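SusD homolog (Bacteroides thetaiotaomicron, PDB 4MRU) probably binds mucin O-glycans at the bacterial surface, as a SusD-like outer-membrane lipoprotein with a TPR-like helical fold. Local coordinates at residues A[151-156]-A[499-504]; A[202-207]-A[328-333]; A[218-223]-A[340-345]. One frame throughout, in Å; residues are numbered along the deposited sequence. Where two conformers were deposited one is given.

Contact 1. Residues A[151-156]-A[499-504]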
loop_
_atom_site.group_PDB
_atom_site.type_symbol
_atom_site.label_atom_id
_atom_site.label_comp_id
_atom_site.label_asym_id
_atom_site.label_seq_id
_atom_site.Cartn_x
_atom_site.Cartn_y
_atom_site.Cartn_z
ATOM N N SER A 151 4.773 -18.886 8.658
ATOM C CA SER A 151 4.330 -18.852 7.276
ATOM C C SER A 151 3.385 -17.672 7.044
ATOM O O SER A 151 2.686 -17.234 7.952
ATOM C CB SER A 151 3.674 -20.169 6.881
ATOM O OG SER A 151 2.383 -20.328 7.429
ATOM N N GLN A 152 3.358 -17.148 5.809
ATOM C CA GLN A 152 2.431 -16.056 5.539
ATOM C C GLN A 152 0.996 -16.500 5.826
ATOM O O GLN A 152 0.201 -15.726 6.387
ATOM C CB GLN A 152 2.534 -15.557 4.117
ATOM C CG GLN A 152 1.606 -14.412 3.797
ATOM C CD GLN A 152 1.803 -13.856 2.391
ATOM O OE1 GLN A 152 1.398 -14.470 1.413
ATOM N NE2 GLN A 152 2.423 -12.677 2.288
ATOM N N LYS A 153 0.666 -17.740 5.497
ATOM C CA LYS A 153 -0.694 -18.230 5.789
ATOM C C LYS A 153 -0.985 -18.143 7.285
ATOM O O LYS A 153 -2.078 -17.709 7.697
ATOM C CB LYS A 153 -0.890 -19.665 5.292
ATOM C CG LYS A 153 -2.284 -20.192 5.576
ATOM C CD LYS A 153 -2.462 -21.666 5.364
ATOM C CE LYS A 153 -3.000 -22.063 3.998
ATOM N NZ LYS A 153 -3.774 -23.339 4.118
ATOM N N ASP A 154 -0.041 -18.586 8.089
ATOM C CA ASP A 154 -0.215 -18.553 9.550
ATOM C C ASP A 154 -0.212 -17.135 10.086
ATOM O O ASP A 154 -0.928 -16.835 11.068
ATOM C CB ASP A 154 0.852 -19.387 10.259
ATOM C CG ASP A 154 0.610 -20.902 10.108
ATOM O OD1 ASP A 154 -0.491 -21.344 9.740
ATOM O OD2 ASP A 154 1.534 -21.639 10.396
ATOM N N VAL A 155 0.543 -16.244 9.458
ATOM C CA VAL A 155 0.430 -14.853 9.869
ATOM C C VAL A 155 -0.989 -14.311 9.633
ATOM O O VAL A 155 -1.565 -13.704 10.539
ATOM C CB VAL A 155 1.446 -13.956 9.177
ATOM C CG1 VAL A 155 1.237 -12.520 9.598
ATOM C CG2 VAL A 155 2.856 -14.373 9.569
ATOM N N TYR A 156 -1.529 -14.478 8.417
ATOM C CA TYR A 156 -2.872 -13.974 8.098
ATOM C C TYR A 156 -3.920 -14.600 9.014
ATOM O O TYR A 156 -4.766 -13.902 9.568
ATOM C CB TYR A 156 -3.198 -14.226 6.629
ATOM C CG TYR A 156 -2.928 -13.048 5.745
ATOM C CD1 TYR A 156 -1.640 -12.749 5.287
ATOM C CD2 TYR A 156 -3.959 -12.187 5.368
ATOM C CE1 TYR A 156 -1.430 -11.637 4.471
ATOM C CE2 TYR A 156 -3.728 -11.067 4.589
ATOM C CZ TYR A 156 -2.461 -10.791 4.151
ATOM O OH TYR A 156 -2.256 -9.684 3.328
ATOM N N HIS A 499 7.249 -15.840 -5.502
ATOM C CA HIS A 499 5.934 -15.343 -5.105
ATOM C C HIS A 499 5.700 -15.610 -3.617
ATOM O O HIS A 499 5.980 -16.713 -3.111
ATOM C CB HIS A 499 4.806 -16.010 -5.911
ATOM C CG HIS A 499 4.728 -15.583 -7.352
ATOM N ND1 HIS A 499 3.561 -15.656 -8.076
ATOM C CD2 HIS A 499 5.663 -15.081 -8.199
ATOM C CE1 HIS A 499 3.780 -15.220 -9.308
ATOM N NE2 HIS A 499 5.043 -14.872 -9.409
ATOM N N VAL A 500 5.093 -14.653 -2.946
ATOM C CA VAL A 500 4.538 -14.896 -1.614
ATOM C C VAL A 500 3.283 -15.767 -1.744
ATOM O O VAL A 500 2.688 -15.851 -2.824
ATOM C CB VAL A 500 4.240 -13.581 -0.822
ATOM C CG1 VAL A 500 5.498 -12.678 -0.775
ATOM C CG2 VAL A 500 3.086 -12.833 -1.408
ATOM N N TRP A 501 2.843 -16.321 -0.609
ATOM C CA TRP A 501 1.776 -17.333 -0.622
ATOM C C TRP A 501 0.475 -16.871 -1.287
ATOM O O TRP A 501 -0.120 -17.638 -2.018
ATOM C CB TRP A 501 1.504 -17.829 0.814
ATOM C CG TRP A 501 0.260 -18.658 0.952
ATOM C CD1 TRP A 501 0.068 -19.933 0.534
ATOM C CD2 TRP A 501 -0.951 -18.250 1.581
ATOM N NE1 TRP A 501 -1.209 -20.349 0.849
ATOM C CE2 TRP A 501 -1.859 -19.310 1.466
ATOM C CE3 TRP A 501 -1.365 -17.076 2.218
ATOM C CZ2 TRP A 501 -3.141 -19.247 2.002
ATOM C CZ3 TRP A 501 -2.670 -17.006 2.720
ATOM C CH2 TRP A 501 -3.518 -18.096 2.619
ATOM N N TRP A 502 0.014 -15.651 -1.066
ATOM C CA TRP A 502 -1.259 -15.252 -1.674
ATOM C C TRP A 502 -1.156 -14.913 -3.182
ATOM O O TRP A 502 -2.182 -14.713 -3.800
ATOM C CB TRP A 502 -1.933 -14.084 -0.933
ATOM C CG TRP A 502 -1.103 -12.836 -0.614
ATOM C CD1 TRP A 502 -0.731 -12.433 0.609
ATOM C CD2 TRP A 502 -0.647 -11.822 -1.517
ATOM N NE1 TRP A 502 -0.044 -11.268 0.548
ATOM C CE2 TRP A 502 0.048 -10.884 -0.763
ATOM C CE3 TRP A 502 -0.710 -11.656 -2.889
ATOM C CZ2 TRP A 502 0.639 -9.770 -1.314
ATOM C CZ3 TRP A 502 -0.108 -10.533 -3.454
ATOM C CH2 TRP A 502 0.577 -9.626 -2.668
ATOM N N ASP A 503 0.059 -14.796 -3.726
ATOM C CA ASP A 503 0.273 -14.362 -5.111
ATOM C C ASP A 503 0.206 -15.575 -6.003
ATOM O O ASP A 503 1.244 -16.210 -6.349
ATOM C CB ASP A 503 1.610 -13.614 -5.230
ATOM C CG ASP A 503 1.900 -13.113 -6.630
ATOM O OD1 ASP A 503 1.029 -13.303 -7.516
ATOM O OD2 ASP A 503 3.013 -12.543 -6.824
ATOM N N ARG A 504 -1.024 -15.968 -6.313
ATOM C CA ARG A 504 -1.271 -17.253 -6.993
ATOM C C ARG A 504 -2.105 -17.111 -8.249
ATOM O O ARG A 504 -2.394 -18.086 -8.894
ATOM C CB ARG A 504 -1.992 -18.217 -6.050
ATOM C CG ARG A 504 -1.352 -18.377 -4.684
ATOM C CD ARG A 504 -1.926 -19.584 -3.917
ATOM N NE ARG A 504 -1.176 -20.806 -4.232
ATOM C CZ ARG A 504 -0.020 -21.161 -3.663
ATOM N NH1 ARG A 504 0.571 -20.397 -2.749
ATOM N NH2 ARG A 504 0.572 -22.260 -4.036
#

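Contact 2. Residues A[202-207]-A[328-333]. With EDO (1,2-ethanediol), chain E; EDO (1,2-ethanediol), chain F.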
loop_
_atom_site.group_PDB
_atom_site.type_symbol
_atom_site.label_atom_id
_atom_site.label_comp_id
_atom_site.label_asym_id
_atom_site.label_seq_id
_atom_site.Cartn_x
_atom_site.Cartn_y
_atom_site.Cartn_z
ATOM N N LEU A 202 -10.106 -3.150 7.303
ATOM C CA LEU A 202 -8.864 -3.912 7.202
ATOM C C LEU A 202 -9.149 -5.394 7.018
ATOM O O LEU A 202 -8.461 -6.044 6.230
ATOM C CB LEU A 202 -8.039 -3.723 8.451
ATOM C CG LEU A 202 -6.639 -4.326 8.526
ATOM C CD1 LEU A 202 -5.786 -3.848 7.370
ATOM C CD2 LEU A 202 -6.001 -3.966 9.864
ATOM N N GLN A 203 -10.135 -5.937 7.746
ATOM C CA GLN A 203 -10.554 -7.331 7.528
ATOM C C GLN A 203 -10.985 -7.549 6.072
ATOM O O GLN A 203 -10.646 -8.560 5.468
ATOM C CB GLN A 203 -11.694 -7.727 8.434
ATOM C CG GLN A 203 -11.356 -7.834 9.906
ATOM C CD GLN A 203 -12.616 -7.952 10.781
ATOM O OE1 GLN A 203 -13.623 -7.266 10.563
ATOM N NE2 GLN A 203 -12.554 -8.837 11.777
ATOM N N LEU A 204 -11.711 -6.597 5.517
ATOM C CA LEU A 204 -12.136 -6.663 4.125
ATOM C C LEU A 204 -10.939 -6.670 3.153
ATOM O O LEU A 204 -10.884 -7.459 2.218
ATOM C CB LEU A 204 -13.062 -5.488 3.822
ATOM C CG LEU A 204 -13.570 -5.353 2.384
ATOM C CD1 LEU A 204 -14.315 -6.606 1.951
ATOM C CD2 LEU A 204 -14.460 -4.137 2.264
ATOM N N ARG A 205 -9.992 -5.769 3.388
ATOM C CA ARG A 205 -8.798 -5.689 2.558
ATOM C C ARG A 205 -8.024 -7.013 2.578
ATOM O O ARG A 205 -7.659 -7.538 1.559
ATOM C CB ARG A 205 -7.892 -4.580 3.069
ATOM C CG ARG A 205 -6.626 -4.429 2.269
ATOM C CD ARG A 205 -5.561 -3.631 3.036
ATOM N NE ARG A 205 -5.683 -2.202 2.783
ATOM C CZ ARG A 205 -4.924 -1.282 3.379
ATOM N NH1 ARG A 205 -4.011 -1.657 4.272
ATOM N NH2 ARG A 205 -5.087 0.002 3.083
HETATM N N MSE A 206 -7.796 -7.527 3.779
HETATM C CA MSE A 206 -7.031 -8.753 3.951
HETATM C C MSE A 206 -7.763 -9.960 3.410
HETATM O O MSE A 206 -7.143 -10.833 2.807
HETATM C CB MSE A 206 -6.772 -8.929 5.432
HETATM C CG MSE A 206 -5.758 -7.910 5.942
HETATM SE SE MSE A 206 -5.607 -8.072 7.915
HETATM C CE MSE A 206 -5.572 -10.040 8.113
ATOM N N ALA A 207 -9.076 -10.005 3.565
ATOM C CA ALA A 207 -9.863 -11.065 2.921
ATOM C C ALA A 207 -9.686 -11.048 1.408
ATOM O O ALA A 207 -9.473 -12.093 0.787
ATOM C CB ALA A 207 -11.335 -10.952 3.305
ATOM N N SER A 328 -13.100 5.470 -0.357
ATOM C CA SER A 328 -12.916 5.077 -1.764
ATOM C C SER A 328 -12.325 3.676 -1.877
ATOM O O SER A 328 -12.818 2.837 -2.623
ATOM C CB SER A 328 -12.013 6.068 -2.505
ATOM O OG SER A 328 -11.847 5.693 -3.846
ATOM N N GLU A 329 -11.295 3.391 -1.098
ATOM C CA GLU A 329 -10.650 2.056 -1.156
ATOM C C GLU A 329 -11.645 0.963 -0.781
ATOM O O GLU A 329 -11.767 -0.084 -1.444
ATOM C CB GLU A 329 -9.410 1.964 -0.256
ATOM C CG GLU A 329 -8.778 0.546 -0.272
ATOM C CD GLU A 329 -7.620 0.255 0.729
ATOM O OE1 GLU A 329 -7.077 1.169 1.390
ATOM O OE2 GLU A 329 -7.261 -0.946 0.854
ATOM N N VAL A 330 -12.420 1.217 0.267
ATOM C CA VAL A 330 -13.434 0.251 0.726
ATOM C C VAL A 330 -14.506 0.013 -0.344
ATOM O O VAL A 330 -14.876 -1.116 -0.605
ATOM C CB VAL A 330 -14.071 0.736 2.052
ATOM C CG1 VAL A 330 -15.338 -0.045 2.390
ATOM C CG2 VAL A 330 -13.068 0.570 3.155
ATOM N N ALA A 331 -14.923 1.079 -1.035
ATOM C CA ALA A 331 -15.864 0.940 -2.125
ATOM C C ALA A 331 -15.291 0.076 -3.259
ATOM O O ALA A 331 -16.008 -0.735 -3.817
ATOM C CB ALA A 331 -16.309 2.311 -2.652
ATOM N N PHE A 332 -14.015 0.257 -3.611
ATOM C CA PHE A 332 -13.393 -0.551 -4.670
ATOM C C PHE A 332 -13.224 -1.995 -4.255
ATOM O O PHE A 332 -13.368 -2.913 -5.064
ATOM C CB PHE A 332 -12.052 0.059 -5.114
ATOM C CG PHE A 332 -12.216 1.342 -5.866
ATOM C CD1 PHE A 332 -13.013 1.402 -7.001
ATOM C CD2 PHE A 332 -11.558 2.481 -5.467
ATOM C CE1 PHE A 332 -13.148 2.591 -7.700
ATOM C CE2 PHE A 332 -11.686 3.683 -6.155
ATOM C CZ PHE A 332 -12.459 3.735 -7.298
ATOM N N LEU A 333 -12.987 -2.232 -2.973
ATOM C CA LEU A 333 -12.942 -3.599 -2.458
ATOM C C LEU A 333 -14.323 -4.247 -2.573
ATOM O O LEU A 333 -14.451 -5.396 -2.980
ATOM C CB LEU A 333 -12.449 -3.627 -1.008
ATOM C CG LEU A 333 -10.942 -3.353 -0.841
ATOM C CD1 LEU A 333 -10.607 -2.955 0.586
ATOM C CD2 LEU A 333 -10.160 -4.584 -1.242
HETATM C C1 EDO E . -15.861 -9.534 13.125
HETATM O O1 EDO E . -14.764 -8.778 13.635
HETATM C C2 EDO E . -16.633 -8.658 12.168
HETATM O O2 EDO E . -15.863 -8.613 10.973
HETATM C C1 EDO F . -2.530 0.540 6.359
HETATM O O1 EDO F . -1.756 -0.401 5.607
HETATM C C2 EDO F . -2.241 1.835 5.682
HETATM O O2 EDO F . -2.766 1.651 4.380
#

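Contact 3. Residues A[218-223]-A[340-345]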
loop_
_atom_site.group_PDB
_atom_site.type_symbol
_atom_site.label_atom_id
_atom_site.label_comp_id
_atom_site.label_asym_id
_atom_site.label_seq_id
_atom_site.Cartn_x
_atom_site.Cartn_y
_atom_site.Cartn_z
ATOM N N GLU A 218 -13.085 -19.082 3.251
ATOM C CA GLU A 218 -13.027 -18.410 4.534
ATOM C C GLU A 218 -12.890 -16.902 4.315
ATOM O O GLU A 218 -13.548 -16.112 4.987
ATOM C CB GLU A 218 -11.894 -18.916 5.450
ATOM C CG GLU A 218 -12.232 -18.637 6.917
ATOM C CD GLU A 218 -11.307 -19.257 7.954
ATOM O OE1 GLU A 218 -10.549 -20.197 7.613
ATOM O OE2 GLU A 218 -11.372 -18.805 9.126
ATOM N N ALA A 219 -12.086 -16.503 3.352
ATOM C CA ALA A 219 -11.883 -15.067 3.076
ATOM C C ALA A 219 -13.196 -14.406 2.702
ATOM O O ALA A 219 -13.528 -13.351 3.231
ATOM C CB ALA A 219 -10.873 -14.861 1.989
ATOM N N GLN A 220 -13.964 -15.053 1.819
ATOM C CA GLN A 220 -15.281 -14.543 1.443
ATOM C C GLN A 220 -16.193 -14.311 2.672
ATOM O O GLN A 220 -16.848 -13.269 2.776
ATOM C CB GLN A 220 -15.930 -15.488 0.443
ATOM C CG GLN A 220 -17.299 -15.008 0.008
ATOM C CD GLN A 220 -17.989 -15.944 -0.928
ATOM O OE1 GLN A 220 -17.348 -16.799 -1.601
ATOM N NE2 GLN A 220 -19.309 -15.780 -1.024
ATOM N N SER A 221 -16.199 -15.265 3.598
ATOM C CA SER A 221 -17.016 -15.222 4.805
ATOM C C SER A 221 -16.564 -14.083 5.688
ATOM O O SER A 221 -17.367 -13.311 6.154
ATOM C CB SER A 221 -16.908 -16.549 5.551
ATOM O OG SER A 221 -17.597 -16.500 6.756
ATOM N N ILE A 222 -15.250 -13.951 5.842
ATOM C CA ILE A 222 -14.680 -12.830 6.618
ATOM C C ILE A 222 -15.094 -11.494 6.006
ATOM O O ILE A 222 -15.571 -10.597 6.727
ATOM C CB ILE A 222 -13.154 -12.953 6.716
ATOM C CG1 ILE A 222 -12.790 -14.120 7.644
ATOM C CG2 ILE A 222 -12.497 -11.654 7.203
ATOM C CD1 ILE A 222 -11.375 -14.645 7.420
ATOM N N ALA A 223 -14.976 -11.372 4.685
ATOM C CA ALA A 223 -15.349 -10.120 3.997
ATOM C C ALA A 223 -16.817 -9.771 4.168
ATOM O O ALA A 223 -17.166 -8.626 4.452
ATOM C CB ALA A 223 -15.021 -10.217 2.520
ATOM N N ARG A 340 -17.111 -10.679 -7.934
ATOM C CA ARG A 340 -16.799 -12.071 -7.650
ATOM C C ARG A 340 -17.997 -12.836 -7.067
ATOM O O ARG A 340 -17.869 -13.992 -6.687
ATOM C CB ARG A 340 -15.594 -12.168 -6.681
ATOM C CG ARG A 340 -14.262 -11.704 -7.235
ATOM C CD ARG A 340 -13.155 -11.766 -6.207
ATOM N NE ARG A 340 -11.942 -11.214 -6.763
ATOM C CZ ARG A 340 -11.167 -11.864 -7.646
ATOM N NH1 ARG A 340 -11.462 -13.083 -8.077
ATOM N NH2 ARG A 340 -10.111 -11.267 -8.135
ATOM N N LYS A 341 -19.143 -12.172 -6.976
ATOM C CA LYS A 341 -20.379 -12.746 -6.456
ATOM C C LYS A 341 -20.308 -12.935 -4.935
ATOM O O LYS A 341 -21.045 -13.710 -4.385
ATOM C CB LYS A 341 -20.749 -14.076 -7.177
ATOM C CG LYS A 341 -20.825 -13.949 -8.704
ATOM C CD LYS A 341 -21.557 -15.095 -9.413
ATOM C CE LYS A 341 -20.712 -16.345 -9.593
ATOM N NZ LYS A 341 -19.871 -16.296 -10.826
ATOM N N TRP A 342 -19.431 -12.207 -4.252
ATOM C CA TRP A 342 -19.472 -12.189 -2.800
ATOM C C TRP A 342 -20.592 -11.225 -2.388
ATOM O O TRP A 342 -20.903 -10.266 -3.134
ATOM C CB TRP A 342 -18.168 -11.698 -2.202
ATOM C CG TRP A 342 -16.995 -12.551 -2.446
ATOM C CD1 TRP A 342 -16.913 -13.607 -3.287
ATOM C CD2 TRP A 342 -15.714 -12.376 -1.902
ATOM N NE1 TRP A 342 -15.654 -14.154 -3.273
ATOM C CE2 TRP A 342 -14.889 -13.414 -2.418
ATOM C CE3 TRP A 342 -15.171 -11.477 -0.995
ATOM C CZ2 TRP A 342 -13.578 -13.558 -2.052
ATOM C CZ3 TRP A 342 -13.860 -11.631 -0.633
ATOM C CH2 TRP A 342 -13.081 -12.663 -1.152
ATOM N N ASN A 343 -21.184 -11.451 -1.223
ATOM C CA ASN A 343 -22.291 -10.592 -0.798
ATOM C C ASN A 343 -21.763 -9.315 -0.127
ATOM O O ASN A 343 -21.483 -9.302 1.082
ATOM C CB ASN A 343 -23.258 -11.342 0.092
ATOM C CG ASN A 343 -24.473 -10.502 0.441
ATOM O OD1 ASN A 343 -24.609 -9.352 -0.001
ATOM N ND2 ASN A 343 -25.342 -11.052 1.257
HETATM N N MSE A 344 -21.603 -8.253 -0.936
HETATM C CA MSE A 344 -20.987 -6.990 -0.468
HETATM C C MSE A 344 -22.031 -5.924 -0.193
HETATM O O MSE A 344 -21.693 -4.791 0.182
HETATM C CB MSE A 344 -20.002 -6.493 -1.521
HETATM C CG MSE A 344 -18.881 -7.481 -1.791
HETATM SE SE MSE A 344 -17.522 -7.440 -0.333
HETATM C CE MSE A 344 -18.298 -8.863 0.774
ATOM N N GLY A 345 -23.310 -6.257 -0.387
ATOM C CA GLY A 345 -24.394 -5.333 -0.141
ATOM C C GLY A 345 -24.757 -4.372 -1.291
ATOM O O GLY A 345 -25.318 -3.300 -1.061
#

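Contact 1. Residues A[151-156]-A[499-504]
Gln152 OE1 accepts the backbone N-H of Trp502 at 3.1 Å (OE1 to Trp502 N), the donor lying nearly in line with the amide C=O. Gln152 reaches across because its CG stands opposite the backbone N (chi1 -179°) and the chain beyond it is extended. Its amide lies almost parallel to the Trp502 indole, the planes 4° apart, with Gln152 CD 3.4 Å from Trp502 CD1; a long, flat residue suits this place. Val500 CG2 sits 3.7 Å above the middle of the same indole. Lys153 drapes its aliphatic part over Trp501: CB makes a CH-pi contact 3.8 Å from the centroid of the six-membered ring, 3° off the ring normal, and CE comes within 3.5 Å of CZ2. Tyr156 CE1 meets Trp502 CD1 at 4.0 Å, and Tyr156 OH and Trp502 NE1 both bond to Asp123 OD1. Ser151 OG caps the helix by accepting from Asp154 N, while Glu486 takes the N-H groups of Gln152 and Lys153. The arrangement is an N-capped helix start met by a type I beta turn, Val500 to Asp503, within the TPR-like helical fold of the SusD family.

Contact 2. Residues A[202-207]-A[328-333]
Arg205 and Glu329 join two buried helices of the TPR-like SusD fold, 192-209 and 327-339, whose local axes approach to 10.1 Å and cross at 44°. The two side chains meet at roughly a right angle, yet their flat ends are nearly coplanar, guanidinium and carboxylate planes standing 12° apart. Arg205 therefore grips the acid side-on with two nitrogens: NE to Glu329 OE2 at 2.8 Å and NH2 to Glu329 OE1 at 2.9 Å. Each oxygen uses its syn lone pair, and both bonds are fairly straight, so the pairing probably holds the two groups against rotation. The bend that allows it is in the arginine, where chi3 of -89° turns the guanidinium edge to the acid, while the glutamate comes forward on an extended chain. Opposite charges suit this buried place, since each group would otherwise probably carry an uncompensated charge into the interior.

Away from the salt bridge the helices meet through apolar side chains. Leu204 and Leu333 slide past one another in opposite directions, Leu204 CD2 resting 3.9 Å from Leu333 CB and touching Val330 CG1 at 4.2 Å. Leu333 in turn lays CD1 3.8 Å from Arg205 CA, packing its branched end against the backbone and CB of Arg205 on the facing helix. Leu333 also touches Lys419, and Glu329 touches Leu423, both on helix 408-423.

The guanidinium has further partners. Gln119 OE1 accepts from NH1, and a 1,2-ethanediol, probably left from the crystallisation liquor, lies at the guanidinium edge and also bonds to Trp324 O and Asn426 ND2. The two hydroxyls of the diol span both terminal nitrogens, Arg205 NH1 to O1 at 2.9 Å and Arg205 NH2 to O2 at 3.1 Å.

Contact 3. Residues A[218-223]-A[340-345]
Gln220 lies flat over Trp342, and this CH-pi contact is the centre of the meeting between helix 216-229 and the loop 340-345. Gln220 CG stands 3.5 Å from the centroid of the five-membered ring of Trp342, 8° off the ring normal. The amide continues along the indole with its plane only 9° from that of the ring, bringing CD to 3.5 Å from Trp342 CD1. An extended chain, with CG opposite the backbone N (chi1 -180°), gives glutamine the reach to run over the ring.

Apolar contacts take over along the six-membered ring. Ala223 CB meets Trp342 CZ3 at 3.6 Å, and Ala219 CB lies 4.4 Å from Trp342 CH2; as small residues, these alanines let the wide indole settle close to the helix backbone. Met344, a selenomethionine whose bent chain turns its end toward the helix, puts CE 4.0 Å from Ala223 CB. Without the indole of Trp342, as with an alanine at this position, Ala223 is likely to face a gap and CG of Gln220 to lose the ring it lies on.

No hydrogen bond crosses between 218-223 and 340-345 themselves. The polar links come from next door on the helix: Glu224 OE2 accepts from both Gln220 NE2 and the backbone N of Asn343, so one carboxylate oxygen steadies the glutamine amide and the loop together. Lys341 leaves helix 327-339 in a Schellman motif with positive phi.

The loop links helix 327-339 to helix 348-363 and lies against helix 216-229. Helix 192-209 lies behind the contact: its Met208 touches Trp342, its Leu204 touches both Ala223 and Met344, and its Ala207 packs on Ala223.

Overall arrangement
Contacts 1 and 2 are buried, contact 3 only partly so, and it also lies farthest from the centre of the chain. Helix 192-209 ties them together: it supplies one side of contact 2, packs Met206 on Tyr156 of contact 1, and packs against helix 216-229 of contact 3. Contacts 2 and 3 also share the course of helix 327-339, one on the helix and the other in the loop that follows. Their chemistry differs. Contact 2 joins two helices by a charged pair together with apolar packing of leucines and a valine, whereas contacts 1 and 3 each set a loop against a helix, with glutamine lying along tryptophan; of these two, contact 1 alone has a hydrogen bond between its segments.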